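Local coordinates for cellulase IBT99 (Metagenomes, PDB 6WBT), which probably hydrolyses 6-phospho-alpha-glucosides, using bound NAD and a manganese ion, as family 4 glycoside hydrolases do, at residues N169-D172 against M173-E176; Y364-R368 against G369-V373; C187-E190 against D191-S194; L51-K54 against E55-T59. One frame throughout, in Å; residues are numbered along the deposited sequence.

Contact 1 (N169-D172 against M173-E176); sequences NICD and MPVE. With MN (manganese (II) ion), chain E; G6P (6-O-phosphono-alpha-D-glucopyranose), chain F; NAD (nicotinamide-adenine-dinucleotide), chain G.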
# COMPACT_ATOMS: atom_id res chain seq x y z
N ASN A 169 25.30 -3.07 5.45
CA ASN A 169 25.84 -1.74 5.19
C ASN A 169 25.57 -0.84 6.38
O ASN A 169 24.42 -0.72 6.82
CB ASN A 169 25.23 -1.15 3.92
CG ASN A 169 25.35 -2.08 2.72
OD1 ASN A 169 26.35 -2.07 2.01
ND2 ASN A 169 24.32 -2.90 2.50
N ILE A 170 26.62 -0.20 6.89
CA ILE A 170 26.54 0.63 8.08
C ILE A 170 27.19 1.98 7.79
O ILE A 170 27.72 2.22 6.71
CB ILE A 170 27.20 -0.04 9.31
CG1 ILE A 170 28.67 -0.35 9.01
CG2 ILE A 170 26.45 -1.31 9.70
CD1 ILE A 170 29.42 -0.92 10.20
N CYS A 171 27.14 2.86 8.79
CA CYS A 171 27.70 4.20 8.69
C CYS A 171 27.99 4.71 10.09
O CYS A 171 27.25 4.42 11.03
CB CYS A 171 26.76 5.15 7.95
SG CYS A 171 27.29 6.88 7.93
N ASP A 172 29.07 5.48 10.22
CA ASP A 172 29.50 6.00 11.51
C ASP A 172 29.12 7.46 11.73
O ASP A 172 29.40 8.00 12.80
CB ASP A 172 31.01 5.83 11.68
CG ASP A 172 31.81 6.83 10.86
OD1 ASP A 172 31.36 7.19 9.75
OD2 ASP A 172 32.88 7.26 11.32
N MSE A 173 28.50 8.11 10.75
CA MSE A 173 28.08 9.50 10.90
C MSE A 173 27.03 9.68 12.01
O MSE A 173 27.15 10.62 12.80
CB MSE A 173 27.56 10.06 9.57
CG MSE A 173 27.28 11.56 9.60
SE MSE A 173 28.89 12.64 9.77
CE MSE A 173 28.65 13.26 11.60
N PRO A 174 26.01 8.82 12.07
CA PRO A 174 25.10 8.89 13.23
C PRO A 174 25.80 8.59 14.54
O PRO A 174 25.49 9.21 15.57
CB PRO A 174 24.02 7.85 12.90
CG PRO A 174 24.07 7.72 11.42
CD PRO A 174 25.51 7.85 11.08
N VAL A 175 26.76 7.66 14.54
CA VAL A 175 27.48 7.33 15.76
C VAL A 175 28.38 8.49 16.18
O VAL A 175 28.55 8.76 17.38
CB VAL A 175 28.29 6.03 15.58
CG1 VAL A 175 28.85 5.56 16.91
CG2 VAL A 175 27.43 4.96 14.94
N GLU A 176 28.95 9.21 15.21
CA GLU A 176 29.75 10.38 15.53
C GLU A 176 28.89 11.51 16.09
O GLU A 176 29.33 12.25 16.97
CB GLU A 176 30.52 10.85 14.29
CG GLU A 176 31.73 10.01 13.96
CD GLU A 176 32.94 10.37 14.81
OE1 GLU A 176 33.86 11.03 14.28
OE2 GLU A 176 32.97 10.00 16.00
MN MN E . 28.76 7.65 6.16
C1 G6P F . 31.99 10.49 8.56
C2 G6P F . 31.08 10.20 7.37
C3 G6P F . 31.89 9.74 6.16
C4 G6P F . 33.03 10.71 5.89
C5 G6P F . 33.86 10.89 7.16
C6 G6P F . 35.05 11.82 6.95
O1 G6P F . 32.60 9.27 9.01
O2 G6P F . 30.14 9.18 7.72
O3 G6P F . 31.04 9.66 5.01
O4 G6P F . 33.86 10.20 4.84
O5 G6P F . 33.01 11.41 8.18
O6 G6P F . 35.19 12.18 5.58
P G6P F . 36.55 12.87 5.07
O1P G6P F . 36.09 13.93 4.11
O2P G6P F . 37.33 11.74 4.45
O3P G6P F . 37.17 13.41 6.34
PA NAD G . 41.81 5.69 0.72
O1A NAD G . 41.71 6.25 -0.66
O2A NAD G . 42.86 6.26 1.62
O5B NAD G . 41.99 4.10 0.62
C5B NAD G . 41.01 3.31 -0.11
C4B NAD G . 41.63 1.99 -0.51
O4B NAD G . 40.68 1.22 -1.30
C3B NAD G . 42.91 2.08 -1.37
O3B NAD G . 43.91 1.23 -0.82
C2B NAD G . 42.44 1.54 -2.73
O2B NAD G . 43.47 1.01 -3.53
C1B NAD G . 41.41 0.52 -2.27
N9A NAD G . 40.50 0.07 -3.33
C8A NAD G . 39.99 0.83 -4.35
N7A NAD G . 39.21 0.17 -5.15
C5A NAD G . 39.21 -1.12 -4.64
C6A NAD G . 38.56 -2.30 -5.06
N6A NAD G . 37.77 -2.38 -6.12
N1A NAD G . 38.78 -3.42 -4.33
C2A NAD G . 39.58 -3.34 -3.25
N3A NAD G . 40.23 -2.29 -2.77
C4A NAD G . 40.01 -1.20 -3.52
O3 NAD G . 40.39 5.82 1.44
PN NAD G . 39.96 6.27 2.92
O1N NAD G . 40.75 5.48 3.92
O2N NAD G . 40.00 7.76 3.00
O5D NAD G . 38.44 5.78 2.94
C5D NAD G . 38.17 4.39 2.62
C4D NAD G . 36.68 4.21 2.43
O4D NAD G . 36.03 4.32 3.72
C3D NAD G . 35.99 5.24 1.54
O3D NAD G . 35.09 4.58 0.65
C2D NAD G . 35.22 6.07 2.57
O2D NAD G . 34.15 6.83 2.05
C1D NAD G . 34.78 4.97 3.53
N1N NAD G . 34.31 5.50 4.84
C2N NAD G . 32.98 5.50 5.14
C3N NAD G . 32.52 6.02 6.34
C7N NAD G . 31.04 5.93 6.63
O7N NAD G . 30.50 6.84 7.25
N7N NAD G . 30.40 4.84 6.23
C4N NAD G . 33.44 6.57 7.23
C5N NAD G . 34.78 6.53 6.93
C6N NAD G . 35.20 5.99 5.74
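Cys171 and Met173 meet where strand 167-170 of the Rossmann-type sheet gives way to helix 173-184, the strand-end position at which the active site is assembled. The sulfur SG of Cys171 accepts from Met173 N in a capping bond of 3.3 Å that is nearly straight, 163° at the hydrogen. With SG set anti to its own backbone nitrogen, this torsion (chi1 174°) places it between Met173 N and the manganese ion. Cys171 SG binds manganese at 2.4 Å, in a coordination shell shared with NAD O7N, G6P O2 and His201, and on the helix side Cys171 SG lies 3.7 Å from Pro174 CD. Asp172 leaves the chain in another direction. Asp172 OD1 accepts from G6P O1 at 2.5 Å, so the anomeric end of the sugar is held by this carboxylate. Met173, present as selenomethionine, bends at chi2 and chi3 along the sugar, with Met173 SE 4.0 Å from G6P C1. Behind it the first helical turn closes through Glu176 N, which donates to Asp172 O at 2.7 Å. The side chains of Asp172 and Glu176 run side by side in the same direction, their carboxylate planes only 11° apart. Asp172 OD2 lies 4.0 Å from Glu176 CG and 4.9 Å from Glu176 OE1.

Contact 2 (Y364-R368 against G369-V373); sequences YVTDR and GVEPV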
# COMPACT_ATOMS: atom_id res chain seq x y z
N TYR A 364 18.43 -4.94 15.29
CA TYR A 364 19.14 -5.83 16.19
C TYR A 364 20.02 -6.78 15.37
O TYR A 364 19.50 -7.58 14.58
CB TYR A 364 18.17 -6.62 17.07
CG TYR A 364 17.42 -5.75 18.06
CD1 TYR A 364 16.29 -5.03 17.67
CD2 TYR A 364 17.84 -5.65 19.38
CE1 TYR A 364 15.61 -4.24 18.57
CE2 TYR A 364 17.15 -4.87 20.29
CZ TYR A 364 16.04 -4.16 19.88
OH TYR A 364 15.36 -3.37 20.78
N VAL A 365 21.33 -6.67 15.55
CA VAL A 365 22.29 -7.46 14.78
C VAL A 365 22.33 -8.87 15.37
O VAL A 365 22.80 -9.07 16.49
CB VAL A 365 23.68 -6.82 14.78
CG1 VAL A 365 24.68 -7.72 14.07
CG2 VAL A 365 23.62 -5.45 14.11
N THR A 366 21.86 -9.85 14.60
CA THR A 366 21.89 -11.25 14.98
C THR A 366 22.93 -11.98 14.14
O THR A 366 23.47 -11.44 13.17
CB THR A 366 20.52 -11.90 14.81
OG1 THR A 366 20.31 -12.21 13.42
CG2 THR A 366 19.42 -10.96 15.28
N ASP A 367 23.20 -13.23 14.51
CA ASP A 367 24.11 -14.05 13.71
C ASP A 367 23.49 -14.47 12.38
O ASP A 367 24.19 -15.10 11.57
CB ASP A 367 24.55 -15.28 14.49
CG ASP A 367 23.42 -16.26 14.72
OD1 ASP A 367 22.37 -15.85 15.26
OD2 ASP A 367 23.58 -17.45 14.36
N ARG A 368 22.23 -14.14 12.14
CA ARG A 368 21.55 -14.45 10.89
C ARG A 368 21.35 -13.23 10.01
O ARG A 368 20.89 -13.38 8.87
CB ARG A 368 20.18 -15.10 11.18
CG ARG A 368 20.20 -16.13 12.29
CD ARG A 368 18.79 -16.50 12.72
NE ARG A 368 18.04 -15.33 13.17
CZ ARG A 368 18.03 -14.87 14.42
NH1 ARG A 368 18.74 -15.48 15.35
NH2 ARG A 368 17.32 -13.80 14.73
N GLY A 369 21.67 -12.04 10.50
CA GLY A 369 21.47 -10.80 9.79
C GLY A 369 20.93 -9.74 10.73
O GLY A 369 21.12 -9.82 11.95
N VAL A 370 20.25 -8.76 10.16
CA VAL A 370 19.66 -7.66 10.92
C VAL A 370 18.15 -7.86 10.99
O VAL A 370 17.51 -8.18 9.98
CB VAL A 370 20.01 -6.30 10.30
CG1 VAL A 370 19.30 -5.18 11.05
CG2 VAL A 370 21.51 -6.09 10.31
N GLU A 371 17.58 -7.66 12.18
CA GLU A 371 16.14 -7.65 12.36
C GLU A 371 15.68 -6.22 12.59
O GLU A 371 15.74 -5.72 13.73
CB GLU A 371 15.74 -8.55 13.54
CG GLU A 371 15.84 -10.03 13.25
CD GLU A 371 15.26 -10.89 14.36
OE1 GLU A 371 15.18 -10.41 15.50
OE2 GLU A 371 14.88 -12.04 14.08
N PRO A 372 15.22 -5.52 11.56
CA PRO A 372 14.83 -4.12 11.74
C PRO A 372 13.48 -3.98 12.44
O PRO A 372 12.58 -4.81 12.28
CB PRO A 372 14.74 -3.59 10.30
CG PRO A 372 15.36 -4.66 9.43
CD PRO A 372 15.14 -5.94 10.16
N VAL A 373 13.36 -2.91 13.21
CA VAL A 373 12.13 -2.64 13.95
C VAL A 373 11.14 -1.92 13.04
O VAL A 373 11.52 -1.16 12.14
CB VAL A 373 12.42 -1.83 15.23
CG1 VAL A 373 13.29 -2.64 16.18
CG2 VAL A 373 13.08 -0.51 14.88
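Thr366 grips the carbonyl oxygen of Gly369 twice. Thr366 N donates to Gly369 O at 2.8 Å, almost in line with the C=O bond, while Thr366 OG1 donates to Gly369 O at 2.9 Å from above the carbonyl plane. Thr366 OG1 also accepts from Arg368 N at 3.0 Å, an ST turn, and it sits over one face of the Arg368 guanidinium. A valine here would keep the bulk but lose the hydroxyl, which would probably leave Arg368 N without its acceptor and Gly369 O with a single grip from this residue. Together these bonds pin the type I turn from Thr366 to Gly369, the tip of the beta hairpin formed by strands 358-366 and 369-372. Next outward, the chain of Arg368 bends at chi3 (-58°) and brings Arg368 NH2 to Glu371 OE2, a 3.1 Å salt bridge whose hydrogen bond is weak; the carboxylate approaches the guanidinium edge with its plane turned by 62°. Glu371 OE2 has a further partner in Arg339 of the second subunit. Farther along, Tyr364 and Glu371 exchange two backbone bonds, and Val373 CG1 meets the tyrosine ring edge, 3.7 Å from Tyr364 CE1. The phenol OH bonds to Glu371 of the second subunit, and the ring stacks on Tyr364 of that subunit.

Contact 3 (C187-E190 against D191-S194); sequences CKLE and DIES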
# COMPACT_ATOMS: atom_id res chain seq x y z
N CYS A 187 27.24 12.58 29.26
CA CYS A 187 26.78 11.21 29.34
C CYS A 187 27.77 10.30 28.62
O CYS A 187 28.40 10.69 27.64
CB CYS A 187 25.39 11.06 28.69
SG CYS A 187 24.69 9.40 28.71
N LYS A 188 27.91 9.08 29.13
CA LYS A 188 28.80 8.10 28.52
C LYS A 188 28.16 7.52 27.26
O LYS A 188 26.95 7.28 27.22
CB LYS A 188 29.12 6.99 29.52
CG LYS A 188 29.73 7.51 30.82
CD LYS A 188 30.99 8.32 30.55
CE LYS A 188 31.37 9.20 31.73
NZ LYS A 188 30.86 10.59 31.60
N LEU A 189 28.99 7.31 26.23
CA LEU A 189 28.47 6.86 24.94
C LEU A 189 27.81 5.49 25.03
O LEU A 189 26.90 5.19 24.26
CB LEU A 189 29.59 6.85 23.91
CG LEU A 189 29.20 6.52 22.46
CD1 LEU A 189 28.23 7.56 21.92
CD2 LEU A 189 30.44 6.43 21.58
N GLU A 190 28.26 4.66 25.98
CA GLU A 190 27.61 3.36 26.17
C GLU A 190 26.15 3.52 26.58
O GLU A 190 25.31 2.69 26.22
CB GLU A 190 28.36 2.54 27.22
CG GLU A 190 29.81 2.22 26.86
CD GLU A 190 30.78 3.27 27.36
OE1 GLU A 190 30.53 4.47 27.14
OE2 GLU A 190 31.81 2.89 27.97
N ASP A 191 25.83 4.59 27.31
CA ASP A 191 24.48 4.79 27.82
C ASP A 191 23.56 5.49 26.83
O ASP A 191 22.39 5.73 27.16
CB ASP A 191 24.52 5.58 29.13
CG ASP A 191 25.48 4.98 30.14
OD1 ASP A 191 25.67 3.75 30.13
OD2 ASP A 191 26.05 5.75 30.95
N ILE A 192 24.06 5.84 25.65
CA ILE A 192 23.27 6.58 24.67
C ILE A 192 22.56 5.60 23.75
O ILE A 192 23.04 4.49 23.49
CB ILE A 192 24.16 7.58 23.89
CG1 ILE A 192 23.41 8.89 23.64
CG2 ILE A 192 24.64 6.98 22.58
CD1 ILE A 192 23.09 9.67 24.90
N GLU A 193 21.39 6.02 23.27
CA GLU A 193 20.59 5.24 22.34
C GLU A 193 19.52 6.15 21.78
O GLU A 193 18.87 6.89 22.53
CB GLU A 193 19.97 4.01 23.01
CG GLU A 193 18.90 3.32 22.17
CD GLU A 193 18.47 1.98 22.74
OE1 GLU A 193 19.36 1.15 23.05
OE2 GLU A 193 17.25 1.75 22.86
N SER A 194 19.34 6.12 20.46
CA SER A 194 18.45 7.05 19.79
C SER A 194 17.59 6.31 18.78
O SER A 194 17.97 5.26 18.26
CB SER A 194 19.24 8.16 19.08
OG SER A 194 20.12 7.61 18.12
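Lys188 O accepts from Asp191 N at 2.9 Å, and one residue on, Leu189 O accepts from Ile192 N at 3.2 Å. Two successive bonds spanning three residues make a short 3-10 turn, which takes the chain from the loop behind helix 173-184 into strand 192-197. On one flank of the turn Lys188 and Asp191 lie side by side and point the same way, so that Asp191 OD2 rests 3.6 Å from Lys188 CB. The lysine bends at chi2 and chi4, and Lys188 NZ ends 6.9 Å from Asp191 OD2, too far for a salt bridge. Were Asp191 an alanine, the stem of Lys188 would be likely to lose the carboxylate that lies beside it, opening a gap on this flank of the turn. The other flank is apolar. Leu189 and Ile192 cross obliquely, with Leu189 CD1 3.7 Å from Ile192 CG2. Cys187 SG, carried anti to its backbone nitrogen (chi1 180°), comes up to Asp191 CB at 3.8 Å and to Ile192 CD1 at 4.1 Å. It is disulfide-bonded to Cys210 on strand 202-210, against which Ile192 also packs. A covalent link thus anchors the start of the turn to the strand that pairs with its exit, while the charges of Lys188 and Asp191, not in contact, could probably attract each other only weakly.

Contact 4 (L51-K54 against E55-T59); sequences LIVK and EVIKT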
# COMPACT_ATOMS: atom_id res chain seq x y z
N LEU A 51 52.99 -1.85 6.66
CA LEU A 51 54.08 -1.57 7.59
C LEU A 51 53.56 -1.03 8.91
O LEU A 51 54.06 -1.38 9.98
CB LEU A 51 55.06 -0.58 6.96
CG LEU A 51 55.77 -1.04 5.68
CD1 LEU A 51 56.37 0.15 4.95
CD2 LEU A 51 56.85 -2.07 6.00
N ILE A 52 52.53 -0.17 8.85
CA ILE A 52 51.94 0.36 10.07
C ILE A 52 51.11 -0.71 10.77
O ILE A 52 51.10 -0.80 12.00
CB ILE A 52 51.11 1.61 9.76
CG1 ILE A 52 51.89 2.54 8.83
CG2 ILE A 52 50.75 2.34 11.05
CD1 ILE A 52 51.10 3.75 8.41
N VAL A 53 50.39 -1.52 9.99
CA VAL A 53 49.57 -2.59 10.57
C VAL A 53 50.45 -3.58 11.33
O VAL A 53 50.09 -4.05 12.41
CB VAL A 53 48.74 -3.28 9.48
CG1 VAL A 53 47.91 -4.41 10.08
CG2 VAL A 53 47.84 -2.28 8.78
N LYS A 54 51.62 -3.90 10.77
CA LYS A 54 52.57 -4.75 11.49
C LYS A 54 53.06 -4.08 12.76
O LYS A 54 53.25 -4.74 13.79
CB LYS A 54 53.75 -5.11 10.58
CG LYS A 54 53.38 -5.99 9.40
CD LYS A 54 54.52 -6.09 8.40
CE LYS A 54 54.11 -6.89 7.18
NZ LYS A 54 55.18 -6.92 6.14
N GLU A 55 53.27 -2.76 12.71
CA GLU A 55 53.68 -2.03 13.91
C GLU A 55 52.55 -1.96 14.93
O GLU A 55 52.82 -1.98 16.14
CB GLU A 55 54.14 -0.62 13.53
CG GLU A 55 55.17 -0.03 14.48
CD GLU A 55 56.51 -0.74 14.40
OE1 GLU A 55 57.23 -0.77 15.42
OE2 GLU A 55 56.84 -1.27 13.32
N VAL A 56 51.30 -1.89 14.47
CA VAL A 56 50.17 -1.94 15.39
C VAL A 56 50.03 -3.33 16.00
O VAL A 56 49.79 -3.47 17.20
CB VAL A 56 48.88 -1.51 14.67
CG1 VAL A 56 47.67 -1.72 15.57
CG2 VAL A 56 48.97 -0.05 14.24
N ILE A 57 50.19 -4.37 15.18
CA ILE A 57 50.16 -5.73 15.69
C ILE A 57 51.30 -5.96 16.67
O ILE A 57 51.13 -6.60 17.71
CB ILE A 57 50.21 -6.74 14.52
CG1 ILE A 57 48.89 -6.71 13.75
CG2 ILE A 57 50.51 -8.14 15.02
CD1 ILE A 57 48.85 -7.66 12.57
N LYS A 58 52.48 -5.41 16.37
CA LYS A 58 53.63 -5.57 17.26
C LYS A 58 53.43 -4.85 18.59
O LYS A 58 54.12 -5.17 19.56
CB LYS A 58 54.89 -5.06 16.56
CG LYS A 58 56.20 -5.46 17.24
CD LYS A 58 56.19 -6.94 17.60
CE LYS A 58 57.61 -7.46 17.79
NZ LYS A 58 58.34 -7.53 16.49
N THR A 59 52.50 -3.90 18.65
CA THR A 59 52.28 -3.11 19.86
C THR A 59 51.13 -3.62 20.71
O THR A 59 51.24 -3.62 21.95
CB THR A 59 52.02 -1.64 19.48
OG1 THR A 59 52.99 -1.22 18.51
CG2 THR A 59 52.12 -0.75 20.70
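Helix 43-60, the connection of a beta-alpha-beta unit between strands 33-39 and 66-69 of the Rossmann-type domain, brings Ile52 and Val53 one helical turn before Val56 and Ile57. The regular alpha-helical bonds include that from Val56 N to Ile52 O at 2.7 Å, and those from Ile57 N to Val53 O and from Lys58 N to Lys54 O follow the same pattern. The bond from Glu55 N to Leu51 O is longer, 3.2 Å. Two apolar pairs follow this spacing of four residues. Ile52 CG2 and Val56 CG2 meet at 4.4 Å, a loose touch on the side where Ile52 packs on Ile298 and Ile305 of helix 296-306 and Val56 on Lys22 of helix 17-25. Val53 and Ile57 form the second pair and both lie on Leu66 of strand 66-69; Val53 also reaches Val21 of helix 17-25. Much of this buried flank is therefore filled by branched side chains, whereas Lys54, extended beyond CG, and Lys58 reach toward solvent. In Ile57 the branch CG1 is opposite the carbonyl carbon (chi1 -71°) and leans back over the preceding turn, with Ile57 CG1 3.2 Å from Val53 O. A straight chi2 of 179° then carries its methyl onward, placing Ile57 CD1 4.2 Å from Val53 CG1.

Overall arrangement
From the N terminus, contact 4 comes first, within helix 43-60 between strands 33-39 and 66-69 at one margin of the large mixed sheet. Contact 1 follows, joining strand 167-170 to helix 173-184 close to the centre of the folded chain, its centre about 26 Å from that of contact 4. That helix leads to contact 3, whose turn opens strand 192-197 of the smaller antiparallel sheet, about 15 Å from contact 1 between centres. Contact 2 comes last, closing the hairpin at the other margin of the large sheet within this chain, about 33 Å from contact 4 between centres. Contacts 1, 2 and 3 close turns, contact 4 lies within a helix; none nests or crosses.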